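Local coordinates for protein serpin B3 (Homo sapiens, PDB 4ZK0) that probably inhibits papain-like cysteine proteases by the serpin mechanism, in which the reactive loop inserts into the central beta-sheet after the target cuts it, at residues A[30-35]-A[178-183]; A[106-111]-A[132-137]; A[217-222]-A[280-285]. All coordinates share one frame; numbering follows the deposited sequence.

Contact 1. Residues A[30-35]-A[178-183]; sequences SPISIT and NAIYFK
Two side chains grip Ser-33 OG: Asn-178 donates to it from ND2 at 2.8 Å in a weak, bent bond (141° at the hydrogen), and Thr-347 pairs with it through OG1. Ser-33 holds this oxygen anti to the backbone N (chi1 173°), which points it across to the amide; ND2 also lies 3.1 Å from Ser-33 CB. Two residues further along the strand, Ile-180 faces the helix. Its CG2 methyl sits 3.5 Å from Ser-30 OG and 4.0 Å from Ser-33 CB, while its CD1 reaches Ile-32 CG2 at 3.6 Å, the two isoleucine side chains crossing at about a right angle. Here the start of helix 31-42, helix B of the serpin fold, packs against central strand 174-185 in the shutter region; residues 31-35 run nearly antiparallel to residues 178-183 (156°). Strand 340-351 pairs with that strand, as in the loop-inserted state of serpins, and supplies Thr-347. Ser-30 is the N-cap: its OG accepts from Ser-33 N at 3.3 Å and is also hydrogen-bonded to Leu-382 O, so the polar atom beside the Ile-180 methyl is buried but satisfied. Phe-383, on the same strand as Leu-382, packs against both Ser-30 and Ile-180.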
ATOM      1  N   SER A  30       1.665   0.277   0.129  1.00 18.25           N
ATOM      2  CA  SER A  30       0.240   0.311  -0.142  1.00 18.77           C
ATOM      3  C   SER A  30      -0.130  -0.833  -1.054  1.00 18.96           C
ATOM      4  O   SER A  30       0.145  -0.760  -2.270  1.00 17.70           O
ATOM      5  CB  SER A  30      -0.210   1.630  -0.794  1.00 18.45           C
ATOM      6  OG  SER A  30      -1.631   1.590  -1.017  1.00 18.57           O
ATOM      7  N   PRO A  31      -0.708  -1.912  -0.471  1.00 18.25           N
ATOM      8  CA  PRO A  31      -1.139  -3.010  -1.283  1.00 20.01           C
ATOM      9  C   PRO A  31      -2.205  -2.598  -2.305  1.00 19.95           C
ATOM     10  O   PRO A  31      -2.166  -3.046  -3.458  1.00 19.23           O
ATOM     11  CB  PRO A  31      -1.676  -4.026  -0.264  1.00 20.15           C
ATOM     12  CG  PRO A  31      -2.027  -3.236   0.937  1.00 19.97           C
ATOM     13  CD  PRO A  31      -1.037  -2.113   0.945  1.00 20.02           C
ATOM     14  N   ILE A  32      -3.129  -1.734  -1.898  1.00 19.90           N
ATOM     15  CA  ILE A  32      -4.185  -1.275  -2.806  1.00 19.49           C
ATOM     16  C   ILE A  32      -3.659  -0.528  -4.040  1.00 18.18           C
ATOM     17  O   ILE A  32      -4.214  -0.660  -5.127  1.00 17.54           O
ATOM     18  CB  ILE A  32      -5.290  -0.520  -2.028  1.00 21.69           C
ATOM     19  CG1 ILE A  32      -6.596  -0.522  -2.829  1.00 26.12           C
ATOM     20  CG2 ILE A  32      -4.868   0.883  -1.676  1.00 22.02           C
ATOM     21  CD1 ILE A  32      -7.091  -1.934  -3.150  1.00 27.98           C
ATOM     22  N   SER A  33      -2.588   0.259  -3.867  1.00 19.75           N
ATOM     23  CA  SER A  33      -1.931   0.951  -4.950  1.00 18.35           C
ATOM     24  C   SER A  33      -1.395  -0.026  -5.984  1.00 19.28           C
ATOM     25  O   SER A  33      -1.590   0.118  -7.207  1.00 19.68           O
ATOM     26  CB  SER A  33      -0.788   1.790  -4.363  1.00 18.24           C
ATOM     27  OG  SER A  33       0.019   2.379  -5.364  1.00 15.84           O
ATOM     28  N   ILE A  34      -0.764  -1.064  -5.480  1.00 18.92           N
ATOM     29  CA  ILE A  34      -0.152  -2.088  -6.349  1.00 19.61           C
ATOM     30  C   ILE A  34      -1.223  -2.886  -7.090  1.00 20.02           C
ATOM     31  O   ILE A  34      -1.125  -3.143  -8.331  1.00 19.54           O
ATOM     32  CB  ILE A  34       0.732  -3.032  -5.537  1.00 19.89           C
ATOM     33  CG1 ILE A  34       1.853  -2.214  -4.860  1.00 22.71           C
ATOM     34  CG2 ILE A  34       1.371  -4.064  -6.456  1.00 20.85           C
ATOM     35  CD1 ILE A  34       2.609  -2.930  -3.748  1.00 23.33           C
ATOM     36  N   THR A  35      -2.241  -3.266  -6.330  1.00 20.42           N
ATOM     37  CA  THR A  35      -3.421  -3.919  -6.879  1.00 22.83           C
ATOM     38  C   THR A  35      -4.084  -3.114  -7.977  1.00 21.64           C
ATOM     39  O   THR A  35      -4.441  -3.652  -9.001  1.00 24.45           O
ATOM     40  CB  THR A  35      -4.411  -4.271  -5.740  1.00 24.66           C
ATOM     41  OG1 THR A  35      -3.820  -5.298  -4.983  1.00 27.32           O
ATOM     42  CG2 THR A  35      -5.718  -4.854  -6.268  1.00 30.27           C
ATOM     43  N   ASN A 178      -0.367   4.359 -10.260  1.00 17.57           N
ATOM     44  CA  ASN A 178      -1.331   4.604  -9.188  1.00 17.82           C
ATOM     45  C   ASN A 178      -0.637   5.414  -8.137  1.00 18.11           C
ATOM     46  O   ASN A 178       0.510   5.129  -7.757  1.00 18.29           O
ATOM     47  CB  ASN A 178      -1.830   3.322  -8.558  1.00 17.80           C
ATOM     48  CG  ASN A 178      -2.762   3.605  -7.440  1.00 17.05           C
ATOM     49  OD1 ASN A 178      -3.999   3.770  -7.641  1.00 20.33           O
ATOM     50  ND2 ASN A 178      -2.217   3.713  -6.264  1.00 15.05           N
ATOM     51  N   ALA A 179      -1.322   6.438  -7.682  1.00 18.51           N
ATOM     52  CA  ALA A 179      -0.909   7.194  -6.494  1.00 18.23           C
ATOM     53  C   ALA A 179      -2.035   7.132  -5.485  1.00 17.56           C
ATOM     54  O   ALA A 179      -3.169   7.244  -5.889  1.00 17.84           O
ATOM     55  CB  ALA A 179      -0.653   8.620  -6.914  1.00 18.20           C
ATOM     56  N   ILE A 180      -1.720   6.999  -4.197  1.00 17.24           N
ATOM     57  CA  ILE A 180      -2.662   7.074  -3.098  1.00 16.76           C
ATOM     58  C   ILE A 180      -2.104   8.044  -2.060  1.00 18.39           C
ATOM     59  O   ILE A 180      -0.855   8.109  -1.864  1.00 17.20           O
ATOM     60  CB  ILE A 180      -2.973   5.671  -2.489  1.00 18.43           C
ATOM     61  CG1 ILE A 180      -3.901   5.744  -1.285  1.00 17.73           C
ATOM     62  CG2 ILE A 180      -1.716   4.914  -2.072  1.00 18.81           C
ATOM     63  CD1 ILE A 180      -4.494   4.402  -0.945  1.00 17.79           C
ATOM     64  N   TYR A 181      -3.006   8.890  -1.500  1.00 18.67           N
ATOM     65  CA  TYR A 181      -2.670   9.926  -0.518  1.00 18.06           C
ATOM     66  C   TYR A 181      -3.690   9.942   0.645  1.00 19.25           C
ATOM     67  O   TYR A 181      -4.932   9.849   0.443  1.00 19.99           O
ATOM     68  CB  TYR A 181      -2.518  11.328  -1.162  1.00 19.48           C
ATOM     69  CG  TYR A 181      -2.117  12.362  -0.151  1.00 19.90           C
ATOM     70  CD1 TYR A 181      -0.827  12.425   0.310  1.00 20.86           C
ATOM     71  CD2 TYR A 181      -3.065  13.225   0.434  1.00 22.62           C
ATOM     72  CE1 TYR A 181      -0.443  13.334   1.296  1.00 20.61           C
ATOM     73  CE2 TYR A 181      -2.693  14.160   1.396  1.00 19.52           C
ATOM     74  CZ  TYR A 181      -1.394  14.191   1.828  1.00 21.65           C
ATOM     75  OH  TYR A 181      -0.987  15.096   2.782  1.00 22.43           O
ATOM     76  N   PHE A 182      -3.162   9.903   1.870  1.00 17.70           N
ATOM     77  CA  PHE A 182      -4.003  10.011   3.021  1.00 17.97           C
ATOM     78  C   PHE A 182      -3.428  10.990   4.026  1.00 19.28           C
ATOM     79  O   PHE A 182      -2.243  10.958   4.311  1.00 17.81           O
ATOM     80  CB  PHE A 182      -4.199   8.648   3.659  1.00 18.78           C
ATOM     81  CG  PHE A 182      -4.807   8.713   5.031  1.00 19.24           C
ATOM     82  CD1 PHE A 182      -6.161   8.926   5.181  1.00 19.90           C
ATOM     83  CD2 PHE A 182      -4.046   8.521   6.139  1.00 18.40           C
ATOM     84  CE1 PHE A 182      -6.741   9.015   6.439  1.00 19.66           C
ATOM     85  CE2 PHE A 182      -4.612   8.563   7.390  1.00 19.56           C
ATOM     86  CZ  PHE A 182      -5.968   8.821   7.557  1.00 19.52           C
ATOM     87  N   LYS A 183      -4.268  11.866   4.562  1.00 20.11           N
ATOM     88  CA  LYS A 183      -3.881  12.653   5.714  1.00 23.70           C
ATOM     89  C   LYS A 183      -5.067  12.770   6.667  1.00 22.92           C
ATOM     90  O   LYS A 183      -6.125  13.143   6.269  1.00 22.84           O
ATOM     91  CB  LYS A 183      -3.407  14.041   5.289  1.00 26.81           C
ATOM     92  CG  LYS A 183      -2.699  14.791   6.411  1.00 30.69           C
ATOM     93  CD  LYS A 183      -2.149  16.172   6.013  1.00 37.68           C
ATOM     94  CE  LYS A 183      -1.181  16.625   7.108  1.00 43.48           C
ATOM     95  NZ  LYS A 183      -1.207  18.095   7.304  1.00 53.64           N
TER

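Contact 2. Residues A[106-111]-A[132-137]; sequences KLFGEK and ESVDFA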
ATOM      1  N   LYS A 106      -3.395   6.856 -13.548  1.00 20.87           N
ATOM      2  CA  LYS A 106      -3.078   7.541 -14.789  1.00 21.88           C
ATOM      3  C   LYS A 106      -2.308   6.596 -15.775  1.00 21.17           C
ATOM      4  O   LYS A 106      -1.538   5.707 -15.377  1.00 19.35           O
ATOM      5  CB  LYS A 106      -2.250   8.781 -14.431  1.00 25.60           C
ATOM      6  CG  LYS A 106      -1.971   9.679 -15.601  1.00 28.34           C
ATOM      7  CD  LYS A 106      -2.049  11.132 -15.236  1.00 30.32           C
ATOM      8  CE  LYS A 106      -1.909  11.909 -16.506  1.00 32.79           C
ATOM      9  NZ  LYS A 106      -1.916  13.342 -16.170  1.00 33.35           N
ATOM     10  N   LEU A 107      -2.567   6.755 -17.049  1.00 20.68           N
ATOM     11  CA  LEU A 107      -1.762   6.095 -18.088  1.00 21.05           C
ATOM     12  C   LEU A 107      -0.970   7.180 -18.822  1.00 20.51           C
ATOM     13  O   LEU A 107      -1.586   8.142 -19.279  1.00 22.98           O
ATOM     14  CB  LEU A 107      -2.646   5.409 -19.140  1.00 20.93           C
ATOM     15  CG  LEU A 107      -1.965   4.997 -20.433  1.00 20.51           C
ATOM     16  CD1 LEU A 107      -0.789   4.086 -20.197  1.00 23.07           C
ATOM     17  CD2 LEU A 107      -3.016   4.291 -21.230  1.00 23.00           C
ATOM     18  N   PHE A 108       0.354   7.055 -18.855  1.00 18.66           N
ATOM     19  CA  PHE A 108       1.193   7.876 -19.658  1.00 20.29           C
ATOM     20  C   PHE A 108       1.610   7.015 -20.867  1.00 20.08           C
ATOM     21  O   PHE A 108       2.308   6.026 -20.718  1.00 20.43           O
ATOM     22  CB  PHE A 108       2.430   8.343 -18.849  1.00 21.17           C
ATOM     23  CG  PHE A 108       2.111   9.298 -17.705  1.00 22.09           C
ATOM     24  CD1 PHE A 108       2.058  10.647 -17.910  1.00 23.45           C
ATOM     25  CD2 PHE A 108       1.899   8.830 -16.410  1.00 23.78           C
ATOM     26  CE1 PHE A 108       1.790  11.547 -16.849  1.00 24.13           C
ATOM     27  CE2 PHE A 108       1.610   9.700 -15.358  1.00 23.14           C
ATOM     28  CZ  PHE A 108       1.555  11.068 -15.588  1.00 24.25           C
ATOM     29  N   GLY A 109       1.113   7.330 -22.057  1.00 20.29           N
ATOM     30  CA  GLY A 109       1.595   6.629 -23.266  1.00 20.72           C
ATOM     31  C   GLY A 109       2.453   7.471 -24.201  1.00 20.35           C
ATOM     32  O   GLY A 109       2.272   8.699 -24.308  1.00 18.01           O
ATOM     33  N   GLU A 110       3.378   6.799 -24.865  1.00 21.54           N
ATOM     34  CA  GLU A 110       4.138   7.348 -26.013  1.00 24.54           C
ATOM     35  C   GLU A 110       3.208   7.994 -26.996  1.00 25.94           C
ATOM     36  O   GLU A 110       2.223   7.354 -27.421  1.00 26.84           O
ATOM     37  CB  GLU A 110       4.919   6.224 -26.699  1.00 27.06           C
ATOM     38  CG  GLU A 110       5.386   6.512 -28.136  1.00 30.79           C
ATOM     39  CD  GLU A 110       6.010   7.885 -28.351  1.00 29.80           C
ATOM     40  OE1 GLU A 110       6.727   8.360 -27.461  1.00 28.76           O
ATOM     41  OE2 GLU A 110       5.792   8.490 -29.426  1.00 33.22           O
ATOM     42  N   LYS A 111       3.436   9.276 -27.314  1.00 26.07           N
ATOM     43  CA  LYS A 111       2.447  10.009 -28.143  1.00 30.41           C
ATOM     44  C   LYS A 111       2.171   9.326 -29.484  1.00 30.43           C
ATOM     45  O   LYS A 111       1.083   9.458 -29.995  1.00 30.43           O
ATOM     46  CB  LYS A 111       2.766  11.517 -28.393  1.00 31.70           C
ATOM     47  CG  LYS A 111       4.227  11.878 -28.456  1.00 38.21           C
ATOM     48  CD  LYS A 111       4.560  13.175 -29.180  1.00 41.87           C
ATOM     49  CE  LYS A 111       3.538  14.276 -28.955  1.00 49.47           C
ATOM     50  NZ  LYS A 111       4.084  15.531 -29.555  1.00 54.67           N
ATOM     51  N   GLU A 132      -2.625  10.447 -20.375  1.00 25.46           N
ATOM     52  CA  GLU A 132      -1.863  11.496 -20.972  1.00 27.02           C
ATOM     53  C   GLU A 132      -0.911  10.904 -21.975  1.00 26.93           C
ATOM     54  O   GLU A 132      -0.469   9.787 -21.836  1.00 28.52           O
ATOM     55  CB  GLU A 132      -1.148  12.292 -19.905  1.00 30.68           C
ATOM     56  CG  GLU A 132      -0.406  13.497 -20.417  1.00 36.14           C
ATOM     57  CD  GLU A 132       0.004  14.480 -19.308  1.00 41.22           C
ATOM     58  OE1 GLU A 132      -0.859  14.823 -18.478  1.00 45.74           O
ATOM     59  OE2 GLU A 132       1.180  14.910 -19.285  1.00 42.95           O
ATOM     60  N   SER A 133      -0.571  11.644 -23.005  1.00 27.59           N
ATOM     61  CA  SER A 133       0.498  11.168 -23.868  1.00 27.66           C
ATOM     62  C   SER A 133       1.740  11.996 -23.719  1.00 27.10           C
ATOM     63  O   SER A 133       1.661  13.190 -23.451  1.00 29.62           O
ATOM     64  CB  SER A 133       0.023  11.036 -25.310  1.00 31.22           C
ATOM     65  OG  SER A 133      -0.266  12.244 -25.887  1.00 34.62           O
ATOM     66  N   VAL A 134       2.885  11.321 -23.793  1.00 28.27           N
ATOM     67  CA  VAL A 134       4.183  11.944 -23.633  1.00 28.30           C
ATOM     68  C   VAL A 134       5.160  11.453 -24.681  1.00 29.89           C
ATOM     69  O   VAL A 134       4.967  10.411 -25.308  1.00 30.11           O
ATOM     70  CB  VAL A 134       4.800  11.659 -22.237  1.00 29.57           C
ATOM     71  CG1 VAL A 134       3.907  12.192 -21.126  1.00 32.10           C
ATOM     72  CG2 VAL A 134       5.126  10.204 -22.054  1.00 26.53           C
ATOM     73  N   ASP A 135       6.270  12.164 -24.789  1.00 31.16           N
ATOM     74  CA  ASP A 135       7.279  11.853 -25.784  1.00 31.09           C
ATOM     75  C   ASP A 135       8.384  11.027 -25.216  1.00 29.76           C
ATOM     76  O   ASP A 135       9.504  11.500 -24.990  1.00 28.79           O
ATOM     77  CB  ASP A 135       7.824  13.149 -26.372  1.00 33.23           C
ATOM     78  CG  ASP A 135       8.548  12.922 -27.707  1.00 33.29           C
ATOM     79  OD1 ASP A 135       8.789  11.752 -28.111  1.00 27.46           O
ATOM     80  OD2 ASP A 135       8.906  13.954 -28.300  1.00 36.11           O
ATOM     81  N   PHE A 136       8.073   9.770 -24.963  1.00 28.41           N
ATOM     82  CA  PHE A 136       9.122   8.842 -24.570  1.00 30.16           C
ATOM     83  C   PHE A 136      10.199   8.697 -25.677  1.00 34.75           C
ATOM     84  O   PHE A 136      11.393   8.622 -25.354  1.00 35.56           O
ATOM     85  CB  PHE A 136       8.551   7.449 -24.282  1.00 32.12           C
ATOM     86  CG  PHE A 136       7.651   7.381 -23.072  1.00 31.04           C
ATOM     87  CD1 PHE A 136       8.118   7.698 -21.818  1.00 29.77           C
ATOM     88  CD2 PHE A 136       6.336   6.939 -23.194  1.00 31.26           C
ATOM     89  CE1 PHE A 136       7.292   7.606 -20.720  1.00 31.85           C
ATOM     90  CE2 PHE A 136       5.509   6.838 -22.095  1.00 29.41           C
ATOM     91  CZ  PHE A 136       5.972   7.190 -20.859  1.00 28.73           C
ATOM     92  N   ALA A 137       9.769   8.640 -26.950  1.00 32.29           N
ATOM     93  CA  ALA A 137      10.668   8.328 -28.117  1.00 36.26           C
ATOM     94  C   ALA A 137      11.857   9.297 -28.219  1.00 33.20           C
ATOM     95  O   ALA A 137      12.970   8.889 -28.350  1.00 34.49           O
ATOM     96  CB  ALA A 137       9.863   8.305 -29.447  1.00 34.32           C
TER
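Phe-108, Gly-109 and Glu-110 pair in parallel with Glu-132, Ser-133 and Val-134, linked by Glu-132 N to Leu-107 O (2.8 Å), Gly-109 N to Glu-132 O and Val-134 N to Gly-109 O, and followed by Lys-111 N to Val-134 O. On the face carrying Phe-108 and Glu-132, Lys-106 bends at chi2 (141°), bringing NZ to Glu-132 OE1 at 2.9 Å, a salt bridge entering from above the carboxylate plane. Lys-106 CG lies over the rim of one Phe-108 face, and Val-134 CG1 meets that ring's edge at CD1 (4.0 Å). Beyond the strands, Phe-136 folds back: Phe-108 O approaches the edge of its ring, 3.6 Å from CE2, and Val-134 CG2 stands 3.3 Å above its centre. Glu-110 bends at chi2 (45°) and reaches Ala-137 N with OE1 (3.1 Å), while OE2 bonds to Thr-112. The pairing closes the beta-alpha-beta crossover of strand 99-110, helix 117-127 and strand 130-134 at the edge of serpin sheet A, with helix 140-154 packing on Phe-108, Val-134 and Phe-136. Lys-106 also makes a cation-pi contact with Trp-150. Glu-110 OE1 and Asp-135 OD1 stand 4.0 Å apart; the amides of Ala-137 and Asn-138, which donate to them one each, probably offset this repulsion, though the closeness could still raise the pKa of either acid.

Contact 3. Residues A[217-222]-A[280-285]; sequences TSFHFA and VDLHLP. With ZN (zinc ion), chain B; ZN (zinc ion), chain C.
Backbone bonds join Thr-217 and Val-280 as an antiparallel hydrogen-bonded pair: Val-280 N donates to Thr-217 O at 2.9 Å, from above the carbonyl plane, and Thr-217 N returns a longer bond to Val-280 O at 3.2 Å. Past this bridge the six-residue segments diverge almost perpendicularly (88°). Apolar side chains meet within this angle. The CD2 edge of the Phe-219 ring meets Val-280 CB at 4.1 Å, and its CZ reaches Leu-282 CD2 at 3.8 Å; with chi1 at -67°, CG beside the backbone N, the ring spans both residues. Phe-221 CD1 approaches Val-280 CG2 more distantly, at 4.3 Å. These strands belong to the serpin region where sheet C gives way to sheet B: the long strand 206-224 turns here, and Leu-232 of strand 229-235 packs on Phe-219, Phe-221 and Leu-282. Phe-363, on strand 361-364, touches both Val-280 and Leu-282. Metal coordination occupies the outward side chains. One zinc ion takes both carboxylate oxygens of Asp-281, unequally, with OD1 the nearer (2.2 Å), together with His-283 NE2 (2.1 Å) and a water. His-364 stands in the second shell, hydrogen-bonded to Asp-281 OD2 and stacked on the His-283 ring. The other zinc ion is bound by His-220 NE2 at 2.1 Å and by Glu-277, while Glu-233 holds the His-220 ring through ND1.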
ATOM      1  N   THR A 217      -6.577   6.824  27.139  1.00 36.04           N
ATOM      2  CA  THR A 217      -7.959   7.000  26.733  1.00 35.82           C
ATOM      3  C   THR A 217      -8.435   5.639  26.354  1.00 34.50           C
ATOM      4  O   THR A 217      -7.635   4.710  26.294  1.00 38.10           O
ATOM      5  CB  THR A 217      -8.120   7.991  25.555  1.00 42.34           C
ATOM      6  OG1 THR A 217      -7.526   7.458  24.357  1.00 40.65           O
ATOM      7  CG2 THR A 217      -7.491   9.343  25.883  1.00 45.58           C
ATOM      8  N   SER A 218      -9.722   5.483  26.076  1.00 33.70           N
ATOM      9  CA  SER A 218     -10.197   4.168  25.668  1.00 32.32           C
ATOM     10  C   SER A 218     -10.230   3.955  24.156  1.00 30.39           C
ATOM     11  O   SER A 218     -10.514   4.856  23.366  1.00 28.08           O
ATOM     12  CB  SER A 218     -11.571   3.909  26.261  1.00 34.62           C
ATOM     13  OG  SER A 218     -12.212   5.148  26.302  1.00 39.40           O
ATOM     14  N   PHE A 219     -10.005   2.708  23.787  1.00 28.52           N
ATOM     15  CA  PHE A 219      -9.825   2.296  22.423  1.00 30.85           C
ATOM     16  C   PHE A 219     -10.309   0.870  22.400  1.00 30.12           C
ATOM     17  O   PHE A 219     -10.260   0.213  23.430  1.00 27.96           O
ATOM     18  CB  PHE A 219      -8.328   2.231  22.057  1.00 30.33           C
ATOM     19  CG  PHE A 219      -7.623   3.542  22.023  1.00 30.41           C
ATOM     20  CD1 PHE A 219      -7.777   4.414  20.944  1.00 34.84           C
ATOM     21  CD2 PHE A 219      -6.747   3.895  23.036  1.00 33.30           C
ATOM     22  CE1 PHE A 219      -7.071   5.626  20.894  1.00 33.42           C
ATOM     23  CE2 PHE A 219      -6.039   5.092  22.999  1.00 35.02           C
ATOM     24  CZ  PHE A 219      -6.212   5.967  21.936  1.00 33.47           C
ATOM     25  N   HIS A 220     -10.728   0.394  21.234  1.00 28.37           N
ATOM     26  CA  HIS A 220     -10.879  -1.014  21.016  1.00 29.16           C
ATOM     27  C   HIS A 220      -9.487  -1.719  21.094  1.00 28.36           C
ATOM     28  O   HIS A 220      -8.522  -1.331  20.370  1.00 24.90           O
ATOM     29  CB  HIS A 220     -11.526  -1.285  19.652  1.00 33.68           C
ATOM     30  CG  HIS A 220     -12.881  -0.675  19.494  1.00 41.28           C
ATOM     31  ND1 HIS A 220     -13.284  -0.037  18.339  1.00 46.55           N
ATOM     32  CD2 HIS A 220     -13.916  -0.574  20.358  1.00 42.54           C
ATOM     33  CE1 HIS A 220     -14.515   0.418  18.497  1.00 46.91           C
ATOM     34  NE2 HIS A 220     -14.920   0.106  19.712  1.00 43.36           N
ATOM     35  N   PHE A 221      -9.451  -2.775  21.904  1.00 24.78           N
ATOM     36  CA  PHE A 221      -8.256  -3.464  22.376  1.00 26.16           C
ATOM     37  C   PHE A 221      -8.535  -4.966  22.456  1.00 26.70           C
ATOM     38  O   PHE A 221      -9.620  -5.348  22.861  1.00 28.58           O
ATOM     39  CB  PHE A 221      -7.880  -2.960  23.776  1.00 24.74           C
ATOM     40  CG  PHE A 221      -6.775  -3.750  24.435  1.00 26.94           C
ATOM     41  CD1 PHE A 221      -5.454  -3.407  24.263  1.00 28.45           C
ATOM     42  CD2 PHE A 221      -7.057  -4.816  25.263  1.00 30.50           C
ATOM     43  CE1 PHE A 221      -4.444  -4.100  24.880  1.00 27.59           C
ATOM     44  CE2 PHE A 221      -6.052  -5.528  25.880  1.00 29.71           C
ATOM     45  CZ  PHE A 221      -4.736  -5.183  25.674  1.00 29.82           C
ATOM     46  N   ALA A 222      -7.595  -5.815  22.043  1.00 26.77           N
ATOM     47  CA  ALA A 222      -7.610  -7.251  22.435  1.00 26.77           C
ATOM     48  C   ALA A 222      -6.245  -7.770  22.762  1.00 31.44           C
ATOM     49  O   ALA A 222      -5.236  -7.367  22.098  1.00 26.88           O
ATOM     50  CB  ALA A 222      -8.188  -8.115  21.328  1.00 28.48           C
ATOM     51  N   VAL A 280      -6.605   2.527  27.813  1.00 31.95           N
ATOM     52  CA  VAL A 280      -5.296   2.064  27.440  1.00 32.75           C
ATOM     53  C   VAL A 280      -4.342   3.213  27.626  1.00 32.88           C
ATOM     54  O   VAL A 280      -4.608   4.300  27.169  1.00 31.94           O
ATOM     55  CB  VAL A 280      -5.256   1.557  26.004  1.00 32.66           C
ATOM     56  CG1 VAL A 280      -3.865   1.035  25.681  1.00 33.24           C
ATOM     57  CG2 VAL A 280      -6.298   0.455  25.841  1.00 32.96           C
ATOM     58  N   ASP A 281      -3.258   2.939  28.351  1.00 30.20           N
ATOM     59  CA  ASP A 281      -2.117   3.805  28.378  1.00 31.04           C
ATOM     60  C   ASP A 281      -1.289   3.507  27.103  1.00 27.73           C
ATOM     61  O   ASP A 281      -0.492   2.553  27.043  1.00 27.11           O
ATOM     62  CB  ASP A 281      -1.292   3.542  29.657  1.00 30.67           C
ATOM     63  CG  ASP A 281      -0.119   4.491  29.780  1.00 31.35           C
ATOM     64  OD1 ASP A 281      -0.245   5.642  29.333  1.00 34.23           O
ATOM     65  OD2 ASP A 281       0.919   4.092  30.320  1.00 30.04           O
ATOM     66  N   LEU A 282      -1.481   4.364  26.108  1.00 26.34           N
ATOM     67  CA  LEU A 282      -0.913   4.182  24.824  1.00 22.36           C
ATOM     68  C   LEU A 282       0.294   5.046  24.709  1.00 22.30           C
ATOM     69  O   LEU A 282       0.189   6.266  24.828  1.00 22.40           O
ATOM     70  CB  LEU A 282      -1.920   4.554  23.775  1.00 22.77           C
ATOM     71  CG  LEU A 282      -1.418   4.622  22.333  1.00 22.21           C
ATOM     72  CD1 LEU A 282      -0.923   3.302  21.797  1.00 21.98           C
ATOM     73  CD2 LEU A 282      -2.512   5.173  21.461  1.00 23.68           C
ATOM     74  N   HIS A 283       1.428   4.399  24.455  1.00 20.52           N
ATOM     75  CA  HIS A 283       2.657   5.073  24.138  1.00 23.31           C
ATOM     76  C   HIS A 283       2.961   4.707  22.686  1.00 23.13           C
ATOM     77  O   HIS A 283       3.197   3.528  22.349  1.00 23.59           O
ATOM     78  CB  HIS A 283       3.795   4.576  25.022  1.00 25.93           C
ATOM     79  CG  HIS A 283       3.710   5.022  26.444  1.00 27.08           C
ATOM     80  ND1 HIS A 283       4.815   5.013  27.278  1.00 28.31           N
ATOM     81  CD2 HIS A 283       2.688   5.518  27.168  1.00 24.66           C
ATOM     82  CE1 HIS A 283       4.455   5.453  28.466  1.00 28.21           C
ATOM     83  NE2 HIS A 283       3.177   5.773  28.428  1.00 26.87           N
ATOM     84  N   LEU A 284       2.941   5.707  21.819  1.00 22.23           N
ATOM     85  CA  LEU A 284       3.184   5.482  20.400  1.00 22.01           C
ATOM     86  C   LEU A 284       4.244   6.493  19.919  1.00 20.83           C
ATOM     87  O   LEU A 284       4.094   7.704  20.107  1.00 20.39           O
ATOM     88  CB  LEU A 284       1.874   5.678  19.642  1.00 20.97           C
ATOM     89  CG  LEU A 284       1.908   5.405  18.137  1.00 21.83           C
ATOM     90  CD1 LEU A 284       1.947   3.909  17.776  1.00 24.63           C
ATOM     91  CD2 LEU A 284       0.720   6.066  17.466  1.00 21.84           C
ATOM     92  N   PRO A 285       5.308   6.009  19.315  1.00 21.05           N
ATOM     93  CA  PRO A 285       6.337   6.925  18.826  1.00 22.04           C
ATOM     94  C   PRO A 285       5.881   7.876  17.687  1.00 23.66           C
ATOM     95  O   PRO A 285       5.043   7.512  16.835  1.00 20.89           O
ATOM     96  CB  PRO A 285       7.420   5.994  18.300  1.00 21.61           C
ATOM     97  CG  PRO A 285       6.767   4.729  18.023  1.00 21.02           C
ATOM     98  CD  PRO A 285       5.538   4.630  18.870  1.00 21.71           C
TER
HETATM   99 ZN    ZN B 401       1.737   6.409  29.867  1.00 35.54          ZN
HETATM  100 ZN    ZN C 402     -16.210   1.569  20.589  0.50 41.45          ZN
HETATM  101  O   HOH W   1       0.612   8.396  29.581  1.00 34.70           O

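From the N terminus, contact 1 opens at 30-35 and closes at 178-183, bringing central strand 174-185 back to the start of helix 31-42. Contact 2 is nested inside that long loop, closing a short one from 106-111 to 132-137 around helix 117-127. The two do not touch, their nearest atoms being about 5 Å apart, yet strands 99-110 and 174-185 are neighbours in the same sheet. Contact 3 follows in series, its loop running from 217-222 to 280-285 and tying strand 206-224 to strand 276-294. Its centre lies about 48 Å from that of contact 2, on the opposite side of the chain's centre, so the contacts spread from one end of the serpin body to the other.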